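Side-chain contacts in putative fimbrial associated sortase-like protein (Corynebacterium diphtheriae, PDB 6BWE), which probably acts as a class C sortase, a cysteine transpeptidase that links pilin subunits into pili through an acyl-thioester intermediate: residues D28-A33 / L68-A73; P76-I81 / S111-G116; I148-Q153 / D182-I187. The protein carries 2 engineered substitutions. One frame throughout, in Å; residues are numbered along the deposited sequence.

Contact 1 of 3, residues D28-A33 / L68-A73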
ATOM      1  N   ASP A  28      19.152 -12.693 -11.931  1.00 25.67           N
ATOM      2  CA  ASP A  28      19.381 -11.219 -11.934  1.00 28.01           C
ATOM      3  C   ASP A  28      18.181 -10.432 -12.441  1.00 26.46           C
ATOM      4  O   ASP A  28      17.783  -9.459 -11.806  1.00 25.42           O
ATOM      5  CB  ASP A  28      20.622 -10.826 -12.740  1.00 30.92           C
ATOM      6  CG  ASP A  28      21.917 -11.224 -12.062  1.00 35.66           C
ATOM      7  OD1 ASP A  28      21.879 -11.639 -10.877  1.00 39.57           O
ATOM      8  OD2 ASP A  28      22.982 -11.112 -12.730  1.00 39.91           O
ATOM      9  N   SER A  29      17.579 -10.882 -13.541  1.00 25.70           N
ATOM     10  CA  SER A  29      16.419 -10.191 -14.115  0.60 25.78           C
ATOM     11  C   SER A  29      15.186 -10.268 -13.193  1.00 24.88           C
ATOM     12  O   SER A  29      14.458  -9.286 -13.042  1.00 23.52           O
ATOM     13  CB  SER A  29      16.118 -10.720 -15.538  0.60 26.72           C
ATOM     14  OG  SER A  29      14.812 -10.378 -15.965  0.60 27.18           O
ATOM     15  N   VAL A  30      14.977 -11.427 -12.577  1.00 23.51           N
ATOM     16  CA  VAL A  30      13.864 -11.645 -11.658  1.00 22.37           C
ATOM     17  C   VAL A  30      14.021 -10.772 -10.392  1.00 21.67           C
ATOM     18  O   VAL A  30      13.059 -10.137  -9.922  1.00 21.24           O
ATOM     19  CB  VAL A  30      13.749 -13.135 -11.320  1.00 21.79           C
ATOM     20  CG1 VAL A  30      12.739 -13.394 -10.214  1.00 21.68           C
ATOM     21  CG2 VAL A  30      13.373 -13.946 -12.552  1.00 22.50           C
ATOM     22  N   LEU A  31      15.230 -10.731  -9.844  1.00 21.37           N
ATOM     23  CA  LEU A  31      15.511  -9.840  -8.714  1.00 21.96           C
ATOM     24  C   LEU A  31      15.277  -8.366  -9.052  1.00 22.49           C
ATOM     25  O   LEU A  31      14.634  -7.634  -8.250  1.00 22.59           O
ATOM     26  CB  LEU A  31      16.924 -10.059  -8.195  1.00 22.28           C
ATOM     27  CG  LEU A  31      17.167 -11.412  -7.519  1.00 22.24           C
ATOM     28  CD1 LEU A  31      18.681 -11.612  -7.282  1.00 23.33           C
ATOM     29  CD2 LEU A  31      16.377 -11.550  -6.208  1.00 22.25           C
ATOM     30  N   GLU A  32      15.776  -7.908 -10.201  1.00 23.71           N
ATOM     31  CA  GLU A  32      15.553  -6.556 -10.638  0.60 25.25           C
ATOM     32  C   GLU A  32      14.060  -6.277 -10.803  1.00 24.29           C
ATOM     33  O   GLU A  32      13.564  -5.236 -10.379  1.00 24.23           O
ATOM     34  CB  GLU A  32      16.309  -6.261 -11.946  0.60 27.58           C
ATOM     35  CG  GLU A  32      17.735  -5.775 -11.697  0.60 29.36           C
ATOM     36  CD  GLU A  32      17.752  -4.393 -11.033  0.60 31.13           C
ATOM     37  OE1 GLU A  32      17.377  -3.391 -11.709  0.60 34.51           O
ATOM     38  OE2 GLU A  32      18.088  -4.307  -9.820  0.60 30.65           O
ATOM     39  N   ALA A  33      13.360  -7.205 -11.446  1.00 22.88           N
ATOM     40  CA  ALA A  33      11.907  -7.040 -11.603  1.00 22.73           C
ATOM     41  C   ALA A  33      11.206  -6.920 -10.256  1.00 21.40           C
ATOM     42  O   ALA A  33      10.244  -6.145 -10.115  1.00 21.31           O
ATOM     43  CB  ALA A  33      11.307  -8.187 -12.395  1.00 23.15           C
ATOM     44  N   LEU A  68       9.033 -13.136  -8.721  1.00 19.96           N
ATOM     45  CA  LEU A  68       9.760 -14.247  -8.158  1.00 20.13           C
ATOM     46  C   LEU A  68       9.251 -15.594  -8.681  1.00 20.22           C
ATOM     47  O   LEU A  68       9.233 -16.580  -7.947  1.00 20.91           O
ATOM     48  CB  LEU A  68       9.774 -14.181  -6.629  1.00 19.93           C
ATOM     49  CG  LEU A  68      10.329 -12.881  -6.027  1.00 20.05           C
ATOM     50  CD1 LEU A  68      10.191 -12.898  -4.533  1.00 20.11           C
ATOM     51  CD2 LEU A  68      11.770 -12.677  -6.415  1.00 20.16           C
ATOM     52  N   ASN A  69       8.878 -15.632  -9.953  1.00 20.53           N
ATOM     53  CA  ASN A  69       8.232 -16.817 -10.540  1.00 21.04           C
ATOM     54  C   ASN A  69       8.499 -16.888 -12.037  1.00 21.38           C
ATOM     55  O   ASN A  69       7.561 -16.907 -12.859  1.00 20.36           O
ATOM     56  CB  ASN A  69       6.759 -16.715 -10.239  1.00 21.69           C
ATOM     57  CG  ASN A  69       5.936 -17.884 -10.723  1.00 22.80           C
ATOM     58  OD1 ASN A  69       6.439 -18.988 -10.954  1.00 24.04           O
ATOM     59  ND2 ASN A  69       4.612 -17.642 -10.832  1.00 23.89           N
ATOM     60  N   PRO A  70       9.778 -16.945 -12.422  1.00 21.99           N
ATOM     61  CA  PRO A  70      10.107 -16.984 -13.848  1.00 23.32           C
ATOM     62  C   PRO A  70       9.672 -18.308 -14.487  1.00 24.39           C
ATOM     63  O   PRO A  70       9.420 -18.356 -15.657  1.00 25.46           O
ATOM     64  CB  PRO A  70      11.649 -16.901 -13.849  1.00 23.12           C
ATOM     65  CG  PRO A  70      12.024 -17.509 -12.565  1.00 22.95           C
ATOM     66  CD  PRO A  70      10.990 -16.949 -11.610  1.00 22.33           C
ATOM     67  N   GLN A  71       9.569 -19.353 -13.689  1.00 26.13           N
ATOM     68  CA  GLN A  71       9.053 -20.624 -14.140  1.00 29.13           C
ATOM     69  C   GLN A  71       7.522 -20.553 -14.398  1.00 30.70           C
ATOM     70  O   GLN A  71       6.983 -21.489 -14.941  1.00 30.74           O
ATOM     71  CB  GLN A  71       9.472 -21.757 -13.167  1.00 29.10           C
ATOM     72  CG  GLN A  71       8.867 -21.750 -11.738  1.00 29.05           C
ATOM     73  CD  GLN A  71       9.517 -20.799 -10.727  1.00 29.37           C
ATOM     74  OE1 GLN A  71      10.151 -19.799 -11.087  1.00 29.42           O
ATOM     75  NE2 GLN A  71       9.351 -21.114  -9.444  1.00 27.88           N
ATOM     76  N   ARG A  72       6.868 -19.436 -14.008  1.00 31.76           N
ATOM     77  CA  ARG A  72       5.436 -19.205 -14.224  0.60 32.95           C
ATOM     78  C   ARG A  72       4.583 -20.344 -13.677  1.00 33.15           C
ATOM     79  O   ARG A  72       3.657 -20.841 -14.357  1.00 32.33           O
ATOM     80  CB  ARG A  72       5.154 -18.993 -15.711  0.60 35.05           C
ATOM     81  CG  ARG A  72       5.879 -17.802 -16.298  0.60 35.72           C
ATOM     82  CD  ARG A  72       5.825 -17.859 -17.825  0.60 37.73           C
ATOM     83  NE  ARG A  72       5.244 -16.646 -18.372  0.60 38.09           N
ATOM     84  CZ  ARG A  72       4.886 -16.476 -19.648  0.60 39.08           C
ATOM     85  NH1 ARG A  72       5.039 -17.451 -20.555  0.60 40.34           N
ATOM     86  NH2 ARG A  72       4.371 -15.311 -20.007  0.60 37.71           N
ATOM     87  N   ALA A  73       4.911 -20.766 -12.457  1.00 30.95           N
ATOM     88  CA  ALA A  73       4.199 -21.844 -11.769  1.00 30.74           C
ATOM     89  C   ALA A  73       2.995 -21.269 -11.007  1.00 30.76           C
ATOM     90  O   ALA A  73       2.909 -20.044 -10.762  1.00 30.07           O
ATOM     91  CB  ALA A  73       5.130 -22.566 -10.830  1.00 29.35           C
TER
HETATM   92  O   HOH W   1      10.378 -10.841  -9.975  1.00 20.54           O
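With chi1 of Val30 at 172°, CG1 lies opposite the backbone N and CG2 opposite the carbonyl carbon, and the two methyls fork toward different residues of 68-73. CG1 settles over the backbone of Leu68, 3.7 Å from its CA, while Leu68, with chi1 at -56°, brings its CD2 to 4.0 Å from Val30 CG1. The other branch meets the pyrrolidine ring of Pro70 at about a right angle, Val30 CG2 lying 3.7 Å from Pro70 CB. A beta-branched residue suits this place because one helical position can serve two partners at once. Asn69 opens a type I turn ending at Arg72, and its amide grips Ala73 twice, OD1 accepting from Ala73 N at 2.8 Å and ND2 donating to Ala73 O at 2.9 Å. Both acceptors are met in their carbonyl planes, though Ala73 O is tilted somewhat from the amide plane of Asn69. Pro70, with its restricted phi (here -68°), fits the second position of such a turn. A water donates to Val30 O and accepts from Leu68 N. The fit of 28-33 to 68-73 thus rests on aliphatic shape, while the water satisfies Leu68 N, which has no direct acceptor on 28-33.

Contact 2 of 3, residues P76-I81 / S111-G116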
ATOM      1  N   PRO A  76       4.551 -21.139  -6.681  1.00 23.26           N
ATOM      2  CA  PRO A  76       5.996 -21.206  -6.514  1.00 22.95           C
ATOM      3  C   PRO A  76       6.463 -20.853  -5.121  1.00 21.76           C
ATOM      4  O   PRO A  76       5.875 -20.003  -4.447  1.00 19.42           O
ATOM      5  CB  PRO A  76       6.500 -20.156  -7.480  1.00 22.54           C
ATOM      6  CG  PRO A  76       5.407 -19.152  -7.509  1.00 22.32           C
ATOM      7  CD  PRO A  76       4.164 -19.977  -7.511  1.00 22.95           C
ATOM      8  N   VAL A  77       7.544 -21.496  -4.714  1.00 21.80           N
ATOM      9  CA  VAL A  77       8.284 -21.041  -3.532  1.00 22.10           C
ATOM     10  C   VAL A  77       9.021 -19.771  -3.960  1.00 21.89           C
ATOM     11  O   VAL A  77       9.919 -19.828  -4.825  1.00 22.57           O
ATOM     12  CB  VAL A  77       9.301 -22.093  -3.068  1.00 22.67           C
ATOM     13  CG1 VAL A  77      10.145 -21.517  -1.928  1.00 23.03           C
ATOM     14  CG2 VAL A  77       8.581 -23.362  -2.602  1.00 23.30           C
ATOM     15  N   ILE A  78       8.657 -18.632  -3.373  1.00 20.68           N
ATOM     16  CA  ILE A  78       9.255 -17.361  -3.792  1.00 20.74           C
ATOM     17  C   ILE A  78      10.596 -17.096  -3.088  1.00 20.29           C
ATOM     18  O   ILE A  78      11.417 -16.377  -3.607  1.00 20.75           O
ATOM     19  CB  ILE A  78       8.308 -16.150  -3.676  1.00 20.57           C
ATOM     20  CG1 ILE A  78       7.799 -15.899  -2.259  1.00 20.67           C
ATOM     21  CG2 ILE A  78       7.120 -16.357  -4.585  1.00 22.00           C
ATOM     22  CD1 ILE A  78       7.129 -14.547  -2.075  1.00 21.12           C
ATOM     23  N   ALA A  79      10.772 -17.662  -1.904  1.00 19.89           N
ATOM     24  CA  ALA A  79      11.984 -17.549  -1.118  1.00 20.51           C
ATOM     25  C   ALA A  79      11.931 -18.568  -0.003  1.00 21.38           C
ATOM     26  O   ALA A  79      10.902 -19.180   0.246  1.00 20.45           O
ATOM     27  CB  ALA A  79      12.136 -16.141  -0.532  1.00 20.02           C
ATOM     28  N   SER A  80      13.062 -18.814   0.644  1.00 22.80           N
ATOM     29  CA  SER A  80      13.033 -19.622   1.848  1.00 24.46           C
ATOM     30  C   SER A  80      13.712 -18.844   2.966  1.00 24.17           C
ATOM     31  O   SER A  80      14.463 -17.897   2.715  1.00 25.70           O
ATOM     32  CB  SER A  80      13.699 -20.993   1.645  1.00 25.78           C
ATOM     33  OG  SER A  80      15.039 -20.826   1.253  1.00 28.97           O
ATOM     34  N   ILE A  81      13.401 -19.239   4.186  1.00 24.11           N
ATOM     35  CA  ILE A  81      13.901 -18.581   5.359  1.00 23.60           C
ATOM     36  C   ILE A  81      14.541 -19.615   6.253  1.00 24.46           C
ATOM     37  O   ILE A  81      14.042 -20.715   6.361  1.00 25.09           O
ATOM     38  CB  ILE A  81      12.792 -17.770   6.059  1.00 24.41           C
ATOM     39  CG1 ILE A  81      13.355 -16.912   7.182  1.00 24.73           C
ATOM     40  CG2 ILE A  81      11.706 -18.654   6.631  1.00 25.26           C
ATOM     41  CD1 ILE A  81      12.451 -15.746   7.559  1.00 24.88           C
ATOM     42  N   SER A 111       3.030  -5.568   1.322  1.00 18.76           N
ATOM     43  CA  SER A 111       4.366  -5.324   1.825  1.00 18.08           C
ATOM     44  C   SER A 111       5.335  -5.695   0.704  1.00 18.33           C
ATOM     45  O   SER A 111       4.973  -6.420  -0.222  1.00 17.45           O
ATOM     46  CB  SER A 111       4.650  -6.120   3.107  1.00 18.04           C
ATOM     47  OG  SER A 111       4.697  -7.545   2.859  1.00 18.08           O
ATOM     48  N   ALA A 112       6.559  -5.172   0.781  1.00 18.33           N
ATOM     49  CA  ALA A 112       7.575  -5.430  -0.240  1.00 18.46           C
ATOM     50  C   ALA A 112       7.918  -6.924  -0.278  1.00 19.18           C
ATOM     51  O   ALA A 112       7.864  -7.633   0.734  1.00 17.44           O
ATOM     52  CB  ALA A 112       8.843  -4.639   0.040  1.00 19.07           C
ATOM     53  N   LEU A 113       8.229  -7.390  -1.468  1.00 19.41           N
ATOM     54  CA  LEU A 113       8.784  -8.721  -1.646  1.00 19.87           C
ATOM     55  C   LEU A 113      10.176  -8.807  -1.011  1.00 20.02           C
ATOM     56  O   LEU A 113      10.891  -7.795  -0.972  1.00 20.02           O
ATOM     57  CB  LEU A 113       8.904  -9.002  -3.142  1.00 21.58           C
ATOM     58  CG  LEU A 113       7.616  -9.140  -3.938  1.00 23.12           C
ATOM     59  CD1 LEU A 113       7.970  -9.115  -5.408  1.00 25.01           C
ATOM     60  CD2 LEU A 113       6.875 -10.413  -3.565  1.00 24.09           C
ATOM     61  N   PRO A 114      10.573 -10.001  -0.503  1.00 20.34           N
ATOM     62  CA  PRO A 114      11.767 -10.036   0.351  1.00 21.29           C
ATOM     63  C   PRO A 114      13.047 -10.184  -0.470  1.00 22.47           C
ATOM     64  O   PRO A 114      13.672 -11.237  -0.463  1.00 23.04           O
ATOM     65  CB  PRO A 114      11.496 -11.224   1.261  1.00 21.36           C
ATOM     66  CG  PRO A 114      10.735 -12.172   0.401  1.00 21.34           C
ATOM     67  CD  PRO A 114       9.776 -11.229  -0.327  1.00 21.18           C
ATOM     68  N   VAL A 115      13.387  -9.110  -1.182  1.00 22.62           N
ATOM     69  CA  VAL A 115      14.602  -8.999  -1.997  1.00 22.47           C
ATOM     70  C   VAL A 115      15.541  -7.899  -1.476  1.00 23.17           C
ATOM     71  O   VAL A 115      16.509  -7.590  -2.136  1.00 23.83           O
ATOM     72  CB  VAL A 115      14.283  -8.802  -3.480  1.00 21.83           C
ATOM     73  CG1 VAL A 115      13.617 -10.046  -4.029  1.00 22.23           C
ATOM     74  CG2 VAL A 115      13.393  -7.570  -3.727  1.00 22.17           C
ATOM     75  N   GLY A 116      15.252  -7.342  -0.294  1.00 23.26           N
ATOM     76  CA  GLY A 116      16.096  -6.307   0.320  1.00 24.90           C
ATOM     77  C   GLY A 116      15.893  -4.946  -0.331  1.00 25.83           C
ATOM     78  O   GLY A 116      15.169  -4.821  -1.341  1.00 26.05           O
TER
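Two meetings of aliphatic groups join 76-81 to 111-116: Ile78 comes end to end with Leu113, and Ala79 sets its methyl against a corner of Pro114. In the first, Ile78 places CG1 between its backbone N and carbonyl carbon (chi1 59°) and then extends it, so that CD1 reaches across to Leu113 CD2 at 4.4 Å, a loose contact. Leu113 does not aim its CB at the strand; the further course of the side chain carries one of its branches there. In the second, the short Ala79 suits a place where the CG corner of a proline ring comes close, its CB lying 4.3 Å from Pro114 CG. Consecutive residues can both point this way because of a classic beta bulge, in which Ile78 and Ala79 together face Ile92. Pro114 is presented by an inverse gamma turn, closed by Val115 N donating to Leu113 O at 2.8 Å, a tight bend that suits its restricted phi. Around the pair, Ile150 and Val152 of strand 147-152 touch Ala79. His107 of strand 105-107 packs on Ile78, Leu113 and Pro114, while helix 24-39 lends Tyr37 to the side chain of Leu113 and Asn38 OD1 to its backbone N.

Contact 3 of 3, residues I148-Q153 / D182-I187; sequences IYITVQ and DQITLI
Strands 148-152 and 183-187 run nearly at right angles, their N-to-C directions 102° apart and their axes 10.5 Å apart at closest approach, so the two strands meet only through the side chains of Ile148, Ile150, Ile184 and Leu186. This is the interior of the sortase beta-barrel, where two strands that are not neighbours in the sheet face each other across the core. Alternation along each strand sorts the residues. Ile148 and Ile150 point toward the other strand, and Ile184 and Leu186 answer them, while Tyr149 and Thr185 turn away and find polar partners: the tyrosine OH bonds to Asp212 and Asn214, the threonine OG1 to His121. Long aliphatic chains suit the inward places because the backbones stay well separated, with 9.5 Å between the CA atoms of Ile148 and Ile184, the nearest pair. All three contacts are made tip to tip. Ile148 uses both branches: CG2 meets Ile184 CD1 at 3.8 Å, whereas CD1 goes on to Leu186 CD1 at 3.9 Å. Ala203 of strand 198-206 touches both Ile148 and Ile184, and Ile81 of strand 77-83 touches both Ile148 and Leu186, closing more of the core around them. Ile184 holds CG1 between its backbone N and carbonyl carbon (chi1 58°), and with chi2 extended its CD1 reaches into the angle between Ile148 and Ile150. There Ile184 CD1 lies 4.0 Å from Ile150 CD1.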
ATOM      1  N   ILE A 148      18.475 -14.133  10.879  1.00 24.14           N
ATOM      2  CA  ILE A 148      17.456 -14.666   9.966  1.00 24.32           C
ATOM      3  C   ILE A 148      18.045 -14.583   8.569  1.00 23.82           C
ATOM      4  O   ILE A 148      18.558 -13.521   8.199  1.00 24.76           O
ATOM      5  CB  ILE A 148      16.184 -13.811  10.024  1.00 24.78           C
ATOM      6  CG1 ILE A 148      15.535 -13.914  11.421  1.00 25.64           C
ATOM      7  CG2 ILE A 148      15.194 -14.208   8.939  1.00 23.89           C
ATOM      8  CD1 ILE A 148      14.574 -12.772  11.703  1.00 25.82           C
ATOM      9  N   TYR A 149      18.007 -15.682   7.811  1.00 22.95           N
ATOM     10  CA  TYR A 149      18.562 -15.711   6.451  1.00 22.62           C
ATOM     11  C   TYR A 149      17.448 -15.937   5.425  1.00 22.69           C
ATOM     12  O   TYR A 149      16.707 -16.915   5.540  1.00 22.28           O
ATOM     13  CB  TYR A 149      19.586 -16.828   6.306  1.00 23.49           C
ATOM     14  CG  TYR A 149      20.725 -16.733   7.311  1.00 24.51           C
ATOM     15  CD1 TYR A 149      21.909 -16.092   6.994  1.00 25.40           C
ATOM     16  CD2 TYR A 149      20.583 -17.240   8.591  1.00 25.02           C
ATOM     17  CE1 TYR A 149      22.972 -16.017   7.908  1.00 26.37           C
ATOM     18  CE2 TYR A 149      21.615 -17.156   9.520  1.00 25.73           C
ATOM     19  CZ  TYR A 149      22.804 -16.542   9.182  1.00 26.76           C
ATOM     20  OH  TYR A 149      23.811 -16.446  10.130  1.00 26.65           O
ATOM     21  N   ILE A 150      17.366 -15.081   4.406  1.00 21.98           N
ATOM     22  CA  ILE A 150      16.381 -15.242   3.357  1.00 22.56           C
ATOM     23  C   ILE A 150      17.149 -15.607   2.104  1.00 22.69           C
ATOM     24  O   ILE A 150      18.079 -14.903   1.731  1.00 22.75           O
ATOM     25  CB  ILE A 150      15.547 -13.965   3.129  1.00 24.41           C
ATOM     26  CG1 ILE A 150      14.648 -13.741   4.344  1.00 25.29           C
ATOM     27  CG2 ILE A 150      14.684 -14.140   1.874  1.00 23.84           C
ATOM     28  CD1 ILE A 150      13.918 -12.444   4.331  1.00 26.99           C
ATOM     29  N   THR A 151      16.766 -16.708   1.476  1.00 22.40           N
ATOM     30  CA  THR A 151      17.344 -17.080   0.204  1.00 22.92           C
ATOM     31  C   THR A 151      16.314 -16.850  -0.882  1.00 22.25           C
ATOM     32  O   THR A 151      15.204 -17.342  -0.793  1.00 21.03           O
ATOM     33  CB  THR A 151      17.843 -18.519   0.217  1.00 24.15           C
ATOM     34  OG1 THR A 151      18.793 -18.677   1.295  1.00 25.27           O
ATOM     35  CG2 THR A 151      18.539 -18.865  -1.070  1.00 25.23           C
ATOM     36  N   VAL A 152      16.707 -16.100  -1.909  1.00 21.49           N
ATOM     37  CA  VAL A 152      15.778 -15.725  -2.976  1.00 21.54           C
ATOM     38  C   VAL A 152      16.576 -15.614  -4.268  1.00 21.50           C
ATOM     39  O   VAL A 152      17.633 -14.963  -4.307  1.00 22.40           O
ATOM     40  CB  VAL A 152      14.977 -14.439  -2.602  1.00 21.79           C
ATOM     41  CG1 VAL A 152      15.893 -13.274  -2.228  1.00 22.09           C
ATOM     42  CG2 VAL A 152      14.010 -14.049  -3.687  1.00 21.52           C
ATOM     43  N   GLN A 153      16.113 -16.299  -5.306  1.00 21.20           N
ATOM     44  CA  GLN A 153      16.806 -16.353  -6.603  1.00 21.99           C
ATOM     45  C   GLN A 153      18.312 -16.565  -6.483  1.00 22.66           C
ATOM     46  O   GLN A 153      19.098 -15.899  -7.145  1.00 22.42           O
ATOM     47  CB  GLN A 153      16.516 -15.078  -7.373  1.00 21.53           C
ATOM     48  CG  GLN A 153      15.025 -14.938  -7.688  1.00 21.95           C
ATOM     49  CD  GLN A 153      14.536 -15.974  -8.671  1.00 22.30           C
ATOM     50  OE1 GLN A 153      15.045 -16.055  -9.775  1.00 22.64           O
ATOM     51  NE2 GLN A 153      13.497 -16.738  -8.295  1.00 22.58           N
ATOM     52  N   ASP A 182      16.268  -1.182   5.921  1.00 28.23           N
ATOM     53  CA  ASP A 182      15.960  -2.405   5.207  1.00 27.09           C
ATOM     54  C   ASP A 182      15.577  -3.397   6.333  1.00 26.53           C
ATOM     55  O   ASP A 182      16.425  -3.821   7.127  1.00 24.28           O
ATOM     56  CB  ASP A 182      17.206  -2.794   4.404  1.00 27.68           C
ATOM     57  CG  ASP A 182      17.078  -4.111   3.697  1.00 26.91           C
ATOM     58  OD1 ASP A 182      16.140  -4.884   3.961  1.00 26.56           O
ATOM     59  OD2 ASP A 182      17.949  -4.374   2.856  1.00 27.23           O
ATOM     60  N   GLN A 183      14.272  -3.670   6.447  1.00 24.94           N
ATOM     61  CA  GLN A 183      13.725  -4.440   7.566  1.00 25.59           C
ATOM     62  C   GLN A 183      12.833  -5.551   7.067  1.00 25.22           C
ATOM     63  O   GLN A 183      12.339  -5.489   5.923  1.00 23.79           O
ATOM     64  CB  GLN A 183      12.830  -3.562   8.435  1.00 26.79           C
ATOM     65  CG  GLN A 183      13.450  -2.298   8.950  1.00 28.15           C
ATOM     66  CD  GLN A 183      12.480  -1.526   9.804  1.00 28.09           C
ATOM     67  OE1 GLN A 183      12.547  -1.610  11.029  1.00 29.16           O
ATOM     68  NE2 GLN A 183      11.559  -0.786   9.170  1.00 28.90           N
ATOM     69  N   ILE A 184      12.618  -6.536   7.940  1.00 24.38           N
ATOM     70  CA  ILE A 184      11.569  -7.562   7.774  1.00 24.38           C
ATOM     71  C   ILE A 184      10.885  -7.797   9.119  1.00 24.22           C
ATOM     72  O   ILE A 184      11.503  -7.598  10.168  1.00 24.86           O
ATOM     73  CB  ILE A 184      12.117  -8.924   7.298  1.00 24.61           C
ATOM     74  CG1 ILE A 184      13.173  -9.493   8.258  1.00 25.40           C
ATOM     75  CG2 ILE A 184      12.670  -8.794   5.898  1.00 25.35           C
ATOM     76  CD1 ILE A 184      13.474 -10.955   7.982  1.00 26.87           C
ATOM     77  N   THR A 185       9.635  -8.238   9.074  1.00 22.81           N
ATOM     78  CA  THR A 185       8.891  -8.662  10.245  1.00 22.50           C
ATOM     79  C   THR A 185       8.287 -10.023   9.958  1.00 22.19           C
ATOM     80  O   THR A 185       7.696 -10.250   8.897  1.00 21.19           O
ATOM     81  CB  THR A 185       7.829  -7.629  10.707  1.00 23.59           C
ATOM     82  OG1 THR A 185       8.484  -6.470  11.257  1.00 23.11           O
ATOM     83  CG2 THR A 185       6.890  -8.204  11.780  1.00 25.01           C
ATOM     84  N   LEU A 186       8.468 -10.931  10.917  1.00 21.71           N
ATOM     85  CA  LEU A 186       7.869 -12.246  10.902  1.00 21.66           C
ATOM     86  C   LEU A 186       6.738 -12.192  11.889  1.00 23.17           C
ATOM     87  O   LEU A 186       6.903 -11.668  13.027  1.00 23.55           O
ATOM     88  CB  LEU A 186       8.859 -13.302  11.349  1.00 21.70           C
ATOM     89  CG  LEU A 186      10.202 -13.278  10.647  1.00 22.53           C
ATOM     90  CD1 LEU A 186      11.091 -14.384  11.184  1.00 23.64           C
ATOM     91  CD2 LEU A 186      10.073 -13.367   9.133  1.00 22.40           C
ATOM     92  N   ILE A 187       5.585 -12.696  11.471  1.00 22.87           N
ATOM     93  CA  ILE A 187       4.347 -12.620  12.266  0.60 23.74           C
ATOM     94  C   ILE A 187       3.739 -13.994  12.510  1.00 23.97           C
ATOM     95  O   ILE A 187       3.652 -14.801  11.578  1.00 23.07           O
ATOM     96  CB  ILE A 187       3.277 -11.757  11.559  0.60 24.22           C
ATOM     97  CG1 ILE A 187       3.755 -10.315  11.488  0.60 24.73           C
ATOM     98  CG2 ILE A 187       1.929 -11.847  12.289  0.60 24.72           C
ATOM     99  CD1 ILE A 187       2.684  -9.329  11.047  0.60 25.15           C
TER

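In the fold
In this chain, the sortase-domain part of a longer protein that is probably membrane-bound, the three contacts lead from the N-terminal helix into the barrel. Contacts 2 and 3, with centres about 7 Å apart, share neighbouring strands: Ser80 O lies 2.9 Å from Thr151 N, a probable hydrogen bond. Contact 1 has its centre about 11 Å from that of contact 2 and 17 Å from that of contact 3, yet it touches both. Leu31 CD2 packs on Val115 CG1 at 3.8 Å, and Leu68 CD2 on Val152 CG2. None lies at the predicted active-site residues His127 and Cys189, the latter found as S-hydroxycysteine. Strand 183-187 nevertheless ends two residues before that cysteine.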